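Side-chain contacts in nuclear import protein MOG1 (Saccharomyces cerevisiae, PDB 1JHS), which interacts with the small GTPase Gsp1, the yeast Ran, and takes part in nuclear protein import and poly(A)+ mRNA export: residues A[19-24]-A[55-60]; A[140-145]-A[173-178]; A[76-81]-A[126-131]; A[131-136]-A[177-182]; A[68-73]-A[95-100]. The protein carries 1 engineered substitution. One frame throughout, in Å; residues are numbered along the deposited sequence.

Contact 1 of 5, residues A[19-24]-A[55-60]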
# COMPACT_ATOMS: atom_id res chain seq x y z
N PRO A 19 -11.96 -9.76 -0.95
CA PRO A 19 -12.36 -11.03 -0.34
C PRO A 19 -11.18 -12.01 -0.45
O PRO A 19 -10.34 -11.91 -1.35
CB PRO A 19 -13.57 -11.46 -1.18
CG PRO A 19 -13.41 -10.71 -2.50
CD PRO A 19 -12.87 -9.38 -2.05
N GLY A 20 -11.08 -12.92 0.51
CA GLY A 20 -9.99 -13.88 0.48
C GLY A 20 -8.72 -13.39 1.16
O GLY A 20 -7.72 -14.13 1.21
N PHE A 21 -8.75 -12.16 1.67
CA PHE A 21 -7.59 -11.60 2.36
C PHE A 21 -7.82 -11.79 3.86
O PHE A 21 -8.89 -11.43 4.36
CB PHE A 21 -7.42 -10.11 2.05
CG PHE A 21 -6.66 -9.84 0.79
CD1 PHE A 21 -7.16 -10.24 -0.45
CD2 PHE A 21 -5.43 -9.15 0.82
CE1 PHE A 21 -6.46 -9.98 -1.63
CE2 PHE A 21 -4.73 -8.89 -0.35
CZ PHE A 21 -5.25 -9.31 -1.59
N ILE A 22 -6.85 -12.35 4.55
CA ILE A 22 -6.99 -12.60 5.97
C ILE A 22 -6.22 -11.59 6.81
O ILE A 22 -5.18 -11.07 6.39
CB ILE A 22 -6.48 -14.02 6.32
CG1 ILE A 22 -6.54 -14.25 7.84
CG2 ILE A 22 -5.06 -14.19 5.86
CD1 ILE A 22 -6.15 -15.66 8.24
N ASP A 23 -6.78 -11.30 7.98
CA ASP A 23 -6.18 -10.39 8.94
C ASP A 23 -5.08 -11.21 9.61
O ASP A 23 -5.38 -12.17 10.33
CB ASP A 23 -7.25 -9.97 9.97
CG ASP A 23 -6.70 -9.09 11.06
OD1 ASP A 23 -5.46 -9.03 11.25
OD2 ASP A 23 -7.53 -8.47 11.75
N ALA A 24 -3.82 -10.86 9.35
CA ALA A 24 -2.72 -11.63 9.92
C ALA A 24 -2.72 -11.65 11.44
O ALA A 24 -2.18 -12.59 12.03
CB ALA A 24 -1.37 -11.12 9.39
N GLU A 55 -0.45 -10.84 -2.92
CA GLU A 55 -0.36 -9.44 -2.44
C GLU A 55 -0.53 -9.35 -0.92
O GLU A 55 -1.11 -10.22 -0.31
CB GLU A 55 -1.43 -8.56 -3.09
CG GLU A 55 -1.41 -8.57 -4.63
CD GLU A 55 -2.26 -9.70 -5.20
OE1 GLU A 55 -2.82 -10.48 -4.40
OE2 GLU A 55 -2.37 -9.80 -6.43
N SER A 56 -0.00 -8.29 -0.32
CA SER A 56 -0.15 -8.08 1.12
C SER A 56 -0.41 -6.60 1.33
O SER A 56 0.05 -5.75 0.55
CB SER A 56 1.09 -8.55 1.89
OG SER A 56 2.28 -8.01 1.36
N ILE A 57 -1.16 -6.31 2.37
CA ILE A 57 -1.57 -4.95 2.69
C ILE A 57 -1.18 -4.58 4.12
O ILE A 57 -1.47 -5.33 5.06
CB ILE A 57 -3.12 -4.82 2.59
CG1 ILE A 57 -3.60 -5.20 1.16
CG2 ILE A 57 -3.56 -3.40 2.99
CD1 ILE A 57 -5.16 -5.35 1.02
N ILE A 58 -0.52 -3.45 4.29
CA ILE A 58 -0.14 -2.99 5.62
C ILE A 58 -0.66 -1.57 5.81
O ILE A 58 -0.50 -0.73 4.94
CB ILE A 58 1.39 -2.92 5.84
CG1 ILE A 58 2.01 -4.32 5.78
CG2 ILE A 58 1.67 -2.28 7.24
CD1 ILE A 58 3.51 -4.30 5.99
N VAL A 59 -1.31 -1.32 6.94
CA VAL A 59 -1.80 0.03 7.25
C VAL A 59 -0.93 0.36 8.44
O VAL A 59 -0.80 -0.45 9.37
CB VAL A 59 -3.29 0.01 7.69
CG1 VAL A 59 -3.71 1.41 8.08
CG2 VAL A 59 -4.16 -0.49 6.55
N ASP A 60 -0.32 1.54 8.44
CA ASP A 60 0.57 1.89 9.53
C ASP A 60 0.29 3.30 10.03
O ASP A 60 0.23 4.24 9.24
CB ASP A 60 2.01 1.81 9.06
CG ASP A 60 2.98 1.49 10.19
OD1 ASP A 60 2.60 1.62 11.37
OD2 ASP A 60 4.13 1.10 9.87
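The backbones of Phe-21 and Ser-56 come closest, CA to CA 8.3 Å, and the two chains run in roughly the same direction. The buried side chain of Phe-21 spans the gap, not to Ser-56 but to Glu-55 and Ile-57 on either side of it in sequence. Its CG stands beside the backbone N, anti to the carbonyl carbon (chi1 -85°), which sends the ring across to these two residues. The CD2 atom of Phe-21 lies 3.8 Å from CD1 of Ile-57. CE2 of Phe-21 is near both that methyl and the carbonyl O of Glu-55, CE2 to O 3.9 Å. CZ of Phe-21 meets OE1 of Glu-55 at 3.9 Å, with the ring and carboxylate planes 25° apart.

Strands 21-23 and 56-63 belong to the antiparallel seven-stranded sheet that forms the core of the Mog1 fold. Strand 34-39 runs between them, so the ring reaches over one strand to the next but one. Phe-21 also packs on Asn-39 of that middle strand. The carboxylate of Glu-55 has its polar partners elsewhere: OE1 bonds to Asn-39, and OE2 to Arg-164 and the backbone N of Ala-52. An alanine in place of Phe-21 would remove the ring and is likely to open a gap beside Ile-57 CD1. Ile-57 also touches Leu-171 of helix 163-178.

Contact 2 of 5, residues A[140-145]-A[173-178]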
# COMPACT_ATOMS: atom_id res chain seq x y z
N VAL A 140 -1.13 8.43 8.18
CA VAL A 140 -1.49 7.03 7.93
C VAL A 140 -0.85 6.60 6.60
O VAL A 140 -1.10 7.23 5.58
CB VAL A 140 -2.99 6.85 7.79
CG1 VAL A 140 -3.32 5.35 7.56
CG2 VAL A 140 -3.69 7.39 9.05
N VAL A 141 -0.06 5.52 6.62
CA VAL A 141 0.57 5.04 5.38
C VAL A 141 0.03 3.64 5.07
O VAL A 141 0.13 2.73 5.88
CB VAL A 141 2.13 5.02 5.48
CG1 VAL A 141 2.75 4.49 4.17
CG2 VAL A 141 2.65 6.45 5.74
N ILE A 142 -0.57 3.50 3.89
CA ILE A 142 -1.11 2.20 3.47
C ILE A 142 -0.20 1.69 2.37
O ILE A 142 0.03 2.41 1.38
CB ILE A 142 -2.55 2.33 2.91
CG1 ILE A 142 -3.50 2.91 3.98
CG2 ILE A 142 -3.08 0.94 2.52
CD1 ILE A 142 -5.01 2.92 3.59
N SER A 143 0.36 0.48 2.53
CA SER A 143 1.23 -0.08 1.50
C SER A 143 0.67 -1.42 1.03
O SER A 143 0.15 -2.20 1.83
CB SER A 143 2.69 -0.26 1.98
OG SER A 143 2.82 -0.90 3.25
N ILE A 144 0.74 -1.66 -0.28
CA ILE A 144 0.26 -2.91 -0.83
C ILE A 144 1.41 -3.43 -1.68
O ILE A 144 1.79 -2.80 -2.67
CB ILE A 144 -1.01 -2.73 -1.70
CG1 ILE A 144 -2.13 -2.05 -0.88
CG2 ILE A 144 -1.48 -4.13 -2.22
CD1 ILE A 144 -3.48 -1.82 -1.66
N ASN A 145 1.95 -4.59 -1.30
CA ASN A 145 3.06 -5.20 -2.00
C ASN A 145 2.58 -6.13 -3.11
O ASN A 145 1.69 -6.95 -2.89
CB ASN A 145 3.92 -5.98 -1.02
CG ASN A 145 4.34 -5.15 0.13
OD1 ASN A 145 5.09 -4.17 -0.03
ND2 ASN A 145 3.85 -5.49 1.33
N GLN A 173 -6.83 3.08 -4.02
CA GLN A 173 -7.67 4.27 -4.01
C GLN A 173 -8.99 4.02 -3.28
O GLN A 173 -9.48 4.91 -2.58
CB GLN A 173 -7.86 4.77 -5.45
CG GLN A 173 -6.55 5.36 -6.00
CD GLN A 173 -6.72 6.32 -7.17
OE1 GLN A 173 -7.42 6.00 -8.15
NE2 GLN A 173 -6.06 7.50 -7.09
N GLU A 174 -9.57 2.83 -3.44
CA GLU A 174 -10.82 2.52 -2.73
C GLU A 174 -10.59 2.48 -1.21
O GLU A 174 -11.45 2.91 -0.44
CB GLU A 174 -11.42 1.19 -3.20
CG GLU A 174 -11.85 1.21 -4.68
CD GLU A 174 -12.73 0.03 -5.07
OE1 GLU A 174 -12.98 -0.15 -6.29
OE2 GLU A 174 -13.21 -0.71 -4.17
N MET A 175 -9.44 1.97 -0.78
CA MET A 175 -9.12 1.94 0.65
C MET A 175 -9.04 3.36 1.19
O MET A 175 -9.48 3.65 2.32
CB MET A 175 -7.79 1.23 0.89
CG MET A 175 -7.84 -0.28 0.57
SD MET A 175 -6.32 -1.08 1.14
CE MET A 175 -6.56 -1.03 2.95
N VAL A 176 -8.48 4.26 0.39
CA VAL A 176 -8.35 5.65 0.81
C VAL A 176 -9.71 6.33 0.87
O VAL A 176 -10.03 7.03 1.84
CB VAL A 176 -7.43 6.42 -0.15
CG1 VAL A 176 -7.52 7.95 0.09
CG2 VAL A 176 -6.00 5.92 0.03
N ARG A 177 -10.52 6.12 -0.17
CA ARG A 177 -11.85 6.73 -0.19
C ARG A 177 -12.77 6.20 0.89
O ARG A 177 -13.60 6.94 1.40
CB ARG A 177 -12.49 6.56 -1.56
CG ARG A 177 -11.88 7.53 -2.57
CD ARG A 177 -12.73 7.67 -3.77
NE ARG A 177 -12.46 8.91 -4.49
CZ ARG A 177 -11.27 9.26 -4.92
NH1 ARG A 177 -10.26 8.45 -4.68
NH2 ARG A 177 -11.11 10.37 -5.65
N LYS A 178 -12.59 4.93 1.25
CA LYS A 178 -13.41 4.28 2.28
C LYS A 178 -12.87 4.40 3.71
O LYS A 178 -13.53 3.98 4.68
CB LYS A 178 -13.55 2.79 1.96
CG LYS A 178 -14.48 2.49 0.80
CD LYS A 178 -15.92 2.52 1.25
CE LYS A 178 -16.83 1.97 0.18
NZ LYS A 178 -18.20 1.70 0.74
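Met-175 carries this contact against two isoleucines, Ile-142 and Ile-144, and these three buried side chains form its close-packed part. The CE methyl of Met-175 lies 4.0 Å from CG2 of Ile-142. The sulfur SD of Met-175 is 4.1 Å from that same CG2 of Ile-142, and 4.1 Å from CD1 of Ile-144. The methionine chain leaves its helix with CG anti to the carbonyl carbon and bends at its last torsion, chi3 72°. This bend turns CE toward Ile-142, while SD stays near both isoleucines. In Ile-142 it is the short branch CG2 that does the touching. In Ile-144 it is the tip of the long branch.

The isoleucines alternate with Val-141 and Ser-143 along strand 138-147, so both face the same side of the seven-stranded sheet. Helix 163-178 covers that side, in a helix-on-sheet layer of an alpha+beta fold. Leu-172 of the helix packs on both isoleucines. Met-175 also reaches Ile-57 on the neighbouring strand 56-63.

Between the two segments the packing thins out past the methionine. Val-176 comes no closer than 4.8 Å to residues 140-145 and packs on Ala-129 instead. In contrast to the buried methionine, the other side of the helix faces solvent. There Arg-177 and Lys-178 are exposed, and Glu-174, which is partly exposed, bonds through OE1 to Gln-170, one turn back along the same helix.

Contact 3 of 5, residues A[76-81]-A[126-131]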
# COMPACT_ATOMS: atom_id res chain seq x y z
N PHE A 76 8.47 11.22 1.18
CA PHE A 76 9.25 10.93 2.37
C PHE A 76 8.87 9.56 2.92
O PHE A 76 9.75 8.76 3.27
CB PHE A 76 8.96 12.00 3.44
CG PHE A 76 9.61 11.71 4.77
CD1 PHE A 76 10.89 12.15 5.05
CD2 PHE A 76 8.94 10.95 5.74
CE1 PHE A 76 11.51 11.84 6.27
CE2 PHE A 76 9.55 10.63 6.96
CZ PHE A 76 10.84 11.07 7.22
N HIS A 77 7.56 9.28 2.99
CA HIS A 77 7.11 8.01 3.52
C HIS A 77 7.41 6.86 2.60
O HIS A 77 7.63 5.74 3.06
CB HIS A 77 5.62 8.06 3.85
CG HIS A 77 5.32 8.86 5.07
ND1 HIS A 77 5.74 8.48 6.33
CD2 HIS A 77 4.67 10.04 5.23
CE1 HIS A 77 5.36 9.40 7.21
NE2 HIS A 77 4.71 10.35 6.57
N VAL A 78 7.40 7.14 1.30
CA VAL A 78 7.75 6.10 0.32
C VAL A 78 9.23 5.72 0.51
O VAL A 78 9.59 4.53 0.52
CB VAL A 78 7.54 6.60 -1.16
CG1 VAL A 78 8.13 5.56 -2.15
CG2 VAL A 78 6.05 6.75 -1.47
N GLU A 79 10.08 6.74 0.65
CA GLU A 79 11.52 6.52 0.83
C GLU A 79 11.78 5.61 2.03
O GLU A 79 12.58 4.67 1.95
CB GLU A 79 12.25 7.86 0.99
CG GLU A 79 13.78 7.76 1.16
CD GLU A 79 14.50 7.19 -0.06
OE1 GLU A 79 13.99 7.31 -1.19
OE2 GLU A 79 15.61 6.63 0.11
N ASP A 80 11.09 5.87 3.15
CA ASP A 80 11.28 5.02 4.33
C ASP A 80 10.96 3.56 4.04
O ASP A 80 11.62 2.65 4.57
CB ASP A 80 10.42 5.51 5.49
CG ASP A 80 10.97 6.76 6.14
OD1 ASP A 80 12.09 7.17 5.77
OD2 ASP A 80 10.30 7.33 7.03
N LEU A 81 9.94 3.31 3.23
CA LEU A 81 9.57 1.94 2.88
C LEU A 81 10.55 1.28 1.90
O LEU A 81 10.92 0.11 2.05
CB LEU A 81 8.18 1.90 2.25
CG LEU A 81 6.94 2.14 3.11
CD1 LEU A 81 5.76 2.48 2.18
CD2 LEU A 81 6.62 0.89 3.95
N ILE A 126 4.95 -1.41 -5.34
CA ILE A 126 4.30 -1.17 -4.06
C ILE A 126 3.31 -0.04 -4.22
O ILE A 126 3.67 1.04 -4.69
CB ILE A 126 5.33 -0.78 -2.95
CG1 ILE A 126 6.44 -1.84 -2.83
CG2 ILE A 126 4.60 -0.66 -1.59
CD1 ILE A 126 7.68 -1.34 -2.06
N GLY A 127 2.05 -0.29 -3.87
CA GLY A 127 1.09 0.79 -3.96
C GLY A 127 1.25 1.52 -2.63
O GLY A 127 1.30 0.88 -1.59
N VAL A 128 1.37 2.84 -2.64
CA VAL A 128 1.52 3.54 -1.37
C VAL A 128 0.53 4.70 -1.28
O VAL A 128 0.44 5.50 -2.20
CB VAL A 128 2.94 4.13 -1.20
CG1 VAL A 128 3.06 4.85 0.15
CG2 VAL A 128 3.98 3.02 -1.30
N ALA A 129 -0.20 4.77 -0.17
CA ALA A 129 -1.13 5.87 0.03
C ALA A 129 -0.81 6.57 1.34
O ALA A 129 -0.38 5.94 2.30
CB ALA A 129 -2.56 5.38 0.05
N LEU A 130 -0.99 7.90 1.35
CA LEU A 130 -0.77 8.68 2.55
C LEU A 130 -2.09 9.37 2.86
O LEU A 130 -2.71 9.93 1.97
CB LEU A 130 0.29 9.75 2.30
CG LEU A 130 0.40 10.84 3.39
CD1 LEU A 130 0.76 10.22 4.79
CD2 LEU A 130 1.48 11.85 2.95
N ILE A 131 -2.52 9.28 4.12
CA ILE A 131 -3.74 9.94 4.58
C ILE A 131 -3.25 10.73 5.80
O ILE A 131 -2.90 10.14 6.82
CB ILE A 131 -4.82 8.93 5.03
CG1 ILE A 131 -5.27 8.10 3.82
CG2 ILE A 131 -6.02 9.68 5.60
CD1 ILE A 131 -6.15 6.87 4.15
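His-77, Val-78 and Leu-81 of helix 70-83 pack on Val-128 and Leu-130 of strand 124-133. The short axes pass 9.3 Å apart, and their directions differ by 137°. This helix covers one face of the central sheet, the face opposite the one to which Ala-129 points, where helix 163-178 lies.

Val-128 meets two residues of the helix, about one turn apart. Its CG1 meets CG2 of Val-78 at 3.9 Å. Its other methyl, CG2, meets CD1 of Leu-81 at 3.9 Å, the two side chains reaching toward each other tip to tip. Leu-81 gets there with CG beside its own backbone N, anti to the carbonyl carbon.

His-77 holds its ring in a similar way, with CG anti to the carbonyl carbon (chi1 -73°). The side chains of His-77 and Leu-130 cross at about a right angle, and CD2 of His-77 touches CD1 of Leu-130 at 3.9 Å. CD2 of Phe-76 sits 4.0 Å above the plane of the His-77 ring, over its centre. NE2 of His-77 bonds to OD2 of Asp-139, which should help to hold the ring in this rotation. Trp-74, from the preceding turn, donates through NE1 to the carbonyl O of Val-128.

Between the two segments the contact is thus apolar. The imidazole takes its NE2 bond from outside the two segments, from Asp-139, and that carboxylate would probably polarise it.

Contact 4 of 5, residues A[131-136]-A[177-182]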
# COMPACT_ATOMS: atom_id res chain seq x y z
N ILE A 131 -2.52 9.28 4.12
CA ILE A 131 -3.74 9.94 4.58
C ILE A 131 -3.25 10.73 5.80
O ILE A 131 -2.90 10.14 6.82
CB ILE A 131 -4.82 8.93 5.03
CG1 ILE A 131 -5.27 8.10 3.82
CG2 ILE A 131 -6.02 9.68 5.60
CD1 ILE A 131 -6.15 6.87 4.15
N ARG A 132 -3.23 12.05 5.68
CA ARG A 132 -2.74 12.88 6.78
C ARG A 132 -3.83 13.23 7.79
O ARG A 132 -4.78 13.92 7.44
CB ARG A 132 -2.13 14.17 6.21
CG ARG A 132 -1.22 13.93 4.97
CD ARG A 132 -0.19 15.06 4.82
NE ARG A 132 0.89 14.90 5.79
CZ ARG A 132 1.86 15.79 5.98
NH1 ARG A 132 1.90 16.92 5.28
NH2 ARG A 132 2.84 15.52 6.85
N LEU A 133 -3.71 12.72 9.02
CA LEU A 133 -4.67 13.05 10.07
C LEU A 133 -3.99 14.13 10.92
O LEU A 133 -3.55 13.89 12.05
CB LEU A 133 -4.98 11.81 10.91
CG LEU A 133 -5.63 10.67 10.10
CD1 LEU A 133 -5.94 9.52 11.07
CD2 LEU A 133 -6.93 11.16 9.43
N THR A 134 -3.89 15.31 10.32
CA THR A 134 -3.24 16.48 10.91
C THR A 134 -3.72 16.80 12.32
O THR A 134 -2.91 17.13 13.20
CB THR A 134 -3.46 17.68 9.97
OG1 THR A 134 -3.05 17.30 8.64
CG2 THR A 134 -2.66 18.87 10.43
N GLN A 135 -5.01 16.63 12.53
CA GLN A 135 -5.68 16.86 13.81
C GLN A 135 -5.13 15.97 14.93
O GLN A 135 -5.24 16.30 16.12
CB GLN A 135 -7.18 16.57 13.63
CG GLN A 135 -8.02 16.80 14.84
CD GLN A 135 -9.52 16.62 14.61
OE1 GLN A 135 -10.33 17.05 15.44
NE2 GLN A 135 -9.89 15.97 13.50
N PHE A 136 -4.55 14.83 14.56
CA PHE A 136 -4.01 13.88 15.53
C PHE A 136 -2.52 13.62 15.34
O PHE A 136 -1.99 12.63 15.86
CB PHE A 136 -4.76 12.55 15.44
CG PHE A 136 -6.24 12.70 15.57
CD1 PHE A 136 -7.07 12.39 14.50
CD2 PHE A 136 -6.81 13.18 16.75
CE1 PHE A 136 -8.45 12.57 14.59
CE2 PHE A 136 -8.20 13.36 16.85
CZ PHE A 136 -9.02 13.06 15.77
N ARG A 177 -10.52 6.12 -0.17
CA ARG A 177 -11.85 6.73 -0.19
C ARG A 177 -12.77 6.20 0.89
O ARG A 177 -13.60 6.94 1.40
CB ARG A 177 -12.49 6.56 -1.56
CG ARG A 177 -11.88 7.53 -2.57
CD ARG A 177 -12.73 7.67 -3.77
NE ARG A 177 -12.46 8.91 -4.49
CZ ARG A 177 -11.27 9.26 -4.92
NH1 ARG A 177 -10.26 8.45 -4.68
NH2 ARG A 177 -11.11 10.37 -5.65
N LYS A 178 -12.59 4.93 1.25
CA LYS A 178 -13.41 4.28 2.28
C LYS A 178 -12.87 4.40 3.71
O LYS A 178 -13.53 3.98 4.68
CB LYS A 178 -13.55 2.79 1.96
CG LYS A 178 -14.48 2.49 0.80
CD LYS A 178 -15.92 2.52 1.25
CE LYS A 178 -16.83 1.97 0.18
NZ LYS A 178 -18.20 1.70 0.74
N PHE A 179 -11.68 4.97 3.84
CA PHE A 179 -11.01 5.12 5.12
C PHE A 179 -11.78 6.03 6.07
O PHE A 179 -12.07 7.18 5.74
CB PHE A 179 -9.59 5.68 4.90
CG PHE A 179 -8.74 5.69 6.14
CD1 PHE A 179 -7.98 4.57 6.50
CD2 PHE A 179 -8.73 6.80 6.97
CE1 PHE A 179 -7.22 4.56 7.70
CE2 PHE A 179 -7.97 6.80 8.17
CZ PHE A 179 -7.22 5.68 8.52
N HIS A 180 -12.11 5.53 7.26
CA HIS A 180 -12.87 6.34 8.22
C HIS A 180 -12.45 6.14 9.67
O HIS A 180 -12.30 5.00 10.14
CB HIS A 180 -14.37 6.03 8.09
CG HIS A 180 -14.99 6.51 6.82
ND1 HIS A 180 -14.95 7.83 6.42
CD2 HIS A 180 -15.69 5.85 5.85
CE1 HIS A 180 -15.59 7.96 5.27
NE2 HIS A 180 -16.04 6.77 4.90
N VAL A 181 -12.27 7.25 10.38
CA VAL A 181 -11.93 7.15 11.79
C VAL A 181 -13.27 7.10 12.52
O VAL A 181 -14.08 8.03 12.43
CB VAL A 181 -11.10 8.37 12.29
CG1 VAL A 181 -10.76 8.18 13.76
CG2 VAL A 181 -9.81 8.50 11.47
N VAL A 182 -13.51 5.98 13.20
CA VAL A 182 -14.75 5.76 13.93
C VAL A 182 -14.64 6.24 15.37
O VAL A 182 -15.57 6.86 15.89
CB VAL A 182 -15.11 4.25 13.93
CG1 VAL A 182 -16.29 3.98 14.86
CG2 VAL A 182 -15.44 3.80 12.52
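Phe-179 lays its ring against Ile-131 and Leu-133. From CB to the ring's inner atoms the partner is one methyl, CD1 of Ile-131; farther out the partners change. CB of Phe-179 lies 3.7 Å from CD1 of Ile-131. CG is anti to the backbone N (chi1 -172°), and this brings the ring under the same methyl, Phe-179 CG to Ile-131 CD1 3.5 Å. CD1 and CD2 of the ring flank that contact, and CD2 also reaches CG2 of Ile-131 at 4.2 Å. The methyl CD1 of Ile-131 is 3.9 Å from the ring centroid and 26° off the ring normal, a CH-pi contact over the face. Further out, CE2 of Phe-179 has CD1 of Leu-133 near its plane, at the edge, 4.5 Å away. CZ ends against Val-140 of the adjacent strand 138-147.

Residues 177-182 lead from the last turn of helix 163-178 into strand 180-181. That short strand pairs with strand 13-17 in a small three-stranded antiparallel sheet. The contact therefore joins this sheet to the end of strand 124-133 in the large sheet. Replacing Phe-179 by a serine would take the ring away, and Ile-131 CD1 would probably be left facing a gap between the two sheets. Two residues on, CG2 of Val-181 meets CD1 of Leu-133 tip to tip at 4.0 Å. Phe-187, near the C-terminus, packs on both Leu-133 and Val-181.

Contact 5 of 5, residues A[68-73]-A[95-100]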
# COMPACT_ATOMS: atom_id res chain seq x y z
N SER A 68 5.23 20.15 4.87
CA SER A 68 3.90 20.72 4.60
C SER A 68 3.20 20.25 3.34
O SER A 68 1.98 20.03 3.33
CB SER A 68 3.98 22.24 4.53
OG SER A 68 4.22 22.79 5.81
N ASP A 69 3.97 20.14 2.26
CA ASP A 69 3.44 19.74 0.97
C ASP A 69 3.04 18.27 1.00
O ASP A 69 3.82 17.40 1.40
CB ASP A 69 4.49 19.97 -0.12
CG ASP A 69 3.98 19.59 -1.49
OD1 ASP A 69 4.51 18.62 -2.06
OD2 ASP A 69 3.05 20.26 -2.00
N LEU A 70 1.81 18.00 0.57
CA LEU A 70 1.29 16.65 0.58
C LEU A 70 2.17 15.66 -0.19
O LEU A 70 2.54 14.62 0.35
CB LEU A 70 -0.14 16.64 -0.00
CG LEU A 70 -0.80 15.27 -0.22
CD1 LEU A 70 -1.01 14.55 1.14
CD2 LEU A 70 -2.13 15.48 -0.92
N LYS A 71 2.47 15.96 -1.46
CA LYS A 71 3.30 15.05 -2.26
C LYS A 71 4.69 14.84 -1.65
O LYS A 71 5.25 13.74 -1.69
CB LYS A 71 3.45 15.56 -3.70
CG LYS A 71 4.43 14.73 -4.52
CD LYS A 71 4.32 14.96 -6.00
CE LYS A 71 5.28 14.04 -6.77
NZ LYS A 71 5.23 14.36 -8.24
N GLU A 72 5.28 15.90 -1.10
CA GLU A 72 6.58 15.78 -0.48
C GLU A 72 6.52 14.86 0.74
O GLU A 72 7.43 14.06 0.96
CB GLU A 72 7.11 17.17 -0.07
CG GLU A 72 8.00 17.80 -1.10
CD GLU A 72 8.41 19.22 -0.71
OE1 GLU A 72 8.62 19.49 0.50
OE2 GLU A 72 8.51 20.06 -1.63
N ALA A 73 5.44 14.96 1.52
CA ALA A 73 5.28 14.10 2.69
C ALA A 73 5.15 12.64 2.21
O ALA A 73 5.70 11.71 2.81
CB ALA A 73 4.03 14.50 3.48
N GLU A 95 0.46 8.27 -9.96
CA GLU A 95 0.35 9.12 -8.78
C GLU A 95 -0.83 10.07 -8.89
O GLU A 95 -1.18 10.52 -9.97
CB GLU A 95 1.63 9.92 -8.54
CG GLU A 95 2.00 10.89 -9.66
CD GLU A 95 3.26 11.68 -9.35
OE1 GLU A 95 3.16 12.76 -8.72
OE2 GLU A 95 4.36 11.22 -9.72
N ASP A 96 -1.46 10.35 -7.75
CA ASP A 96 -2.61 11.25 -7.74
C ASP A 96 -2.83 11.92 -6.38
O ASP A 96 -2.62 11.32 -5.33
CB ASP A 96 -3.91 10.50 -8.04
CG ASP A 96 -3.96 9.93 -9.45
OD1 ASP A 96 -3.73 8.71 -9.62
OD2 ASP A 96 -4.25 10.70 -10.39
N THR A 97 -3.26 13.17 -6.42
CA THR A 97 -3.66 13.85 -5.21
C THR A 97 -5.14 13.49 -5.19
O THR A 97 -5.91 13.93 -6.07
CB THR A 97 -3.52 15.38 -5.31
OG1 THR A 97 -2.14 15.73 -5.19
CG2 THR A 97 -4.26 16.03 -4.16
N VAL A 98 -5.54 12.69 -4.22
CA VAL A 98 -6.94 12.27 -4.11
C VAL A 98 -7.75 13.37 -3.41
O VAL A 98 -8.91 13.62 -3.75
CB VAL A 98 -7.04 10.95 -3.34
CG1 VAL A 98 -8.48 10.67 -2.97
CG2 VAL A 98 -6.48 9.80 -4.22
N GLN A 99 -7.13 14.02 -2.43
CA GLN A 99 -7.80 15.12 -1.72
C GLN A 99 -6.73 16.11 -1.30
O GLN A 99 -5.81 15.76 -0.57
CB GLN A 99 -8.57 14.61 -0.51
CG GLN A 99 -9.52 15.67 0.09
CD GLN A 99 -10.43 15.11 1.17
OE1 GLN A 99 -10.01 14.90 2.31
NE2 GLN A 99 -11.69 14.83 0.81
N GLN A 100 -6.84 17.35 -1.79
CA GLN A 100 -5.84 18.35 -1.48
C GLN A 100 -5.60 18.44 0.01
O GLN A 100 -6.53 18.42 0.82
CB GLN A 100 -6.24 19.72 -2.05
CG GLN A 100 -6.25 19.77 -3.59
CD GLN A 100 -4.88 19.55 -4.22
OE1 GLN A 100 -3.85 19.98 -3.68
NE2 GLN A 100 -4.85 18.90 -5.39
O HOH W 1 6.67 11.71 -8.97
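Lys-71 and Leu-70 in the first turn of helix 70-83 meet Glu-95, Thr-97 and Gln-99 on strand 87-99, an outermost strand of the large sheet. The helix start is N-capped. OD1 of Asp-69 accepts from N of Glu-72 at 3.0 Å (N-H...O angle 149°). The N-H meets that oxygen on its anti side, 31° out of the carboxylate plane. The strand is broken by a classic beta bulge, where Val-98 and Gln-99 both face Lys-103.

Two side chains leave the helix for the strand, and they differ in character. Leu-70 is buried and crosses Thr-97 at a slant. Its CD2 touches CG2 of Thr-97 at 3.9 Å and the carbonyl O of Gln-99 at 3.7 Å. Leu-70 also packs on Phe-104 and Leu-130, on strands 103-113 and 124-133.

Lys-71 is extended and lies nearer the surface. It meets Glu-95 at about a right angle. The glutamate CG sits between its own backbone N and carbonyl carbon (chi1 62°), and from there the extended chain carries the carboxylate to the lysine end. The salt bridge from Lys-71 NZ to Glu-95 OE1 is 2.7 Å long and uses the syn lone pair of OE1. One water closes a second path between the pair: it accepts from Lys-71 NZ at 3.1 Å and donates to Glu-95 OE2 at 2.5 Å, a doubtfully short length.

All five contacts reach the large antiparallel sheet. Contacts 2 and 3 lie on its two faces, centres about 10 Å apart, and join where Ile-144 O bonds to Gly-127 N. Contact 1 is tied to contact 2 through Ile-58 O and Ser-143 N, centres about 11 Å apart. Contacts 2 and 4 share Arg-177 and Lys-178 at the end of helix 163-178. Contacts 3 and 5 share helix 70-83, and Leu-130 CD2 packs on Ala-73 CB between them. Contacts 1 and 5 are the farthest apart, centres about 24 Å, on opposite sides of the chain's centre. Contacts 4 and 5 have centres about 14 Å apart and meet through Arg-132 and Arg-177.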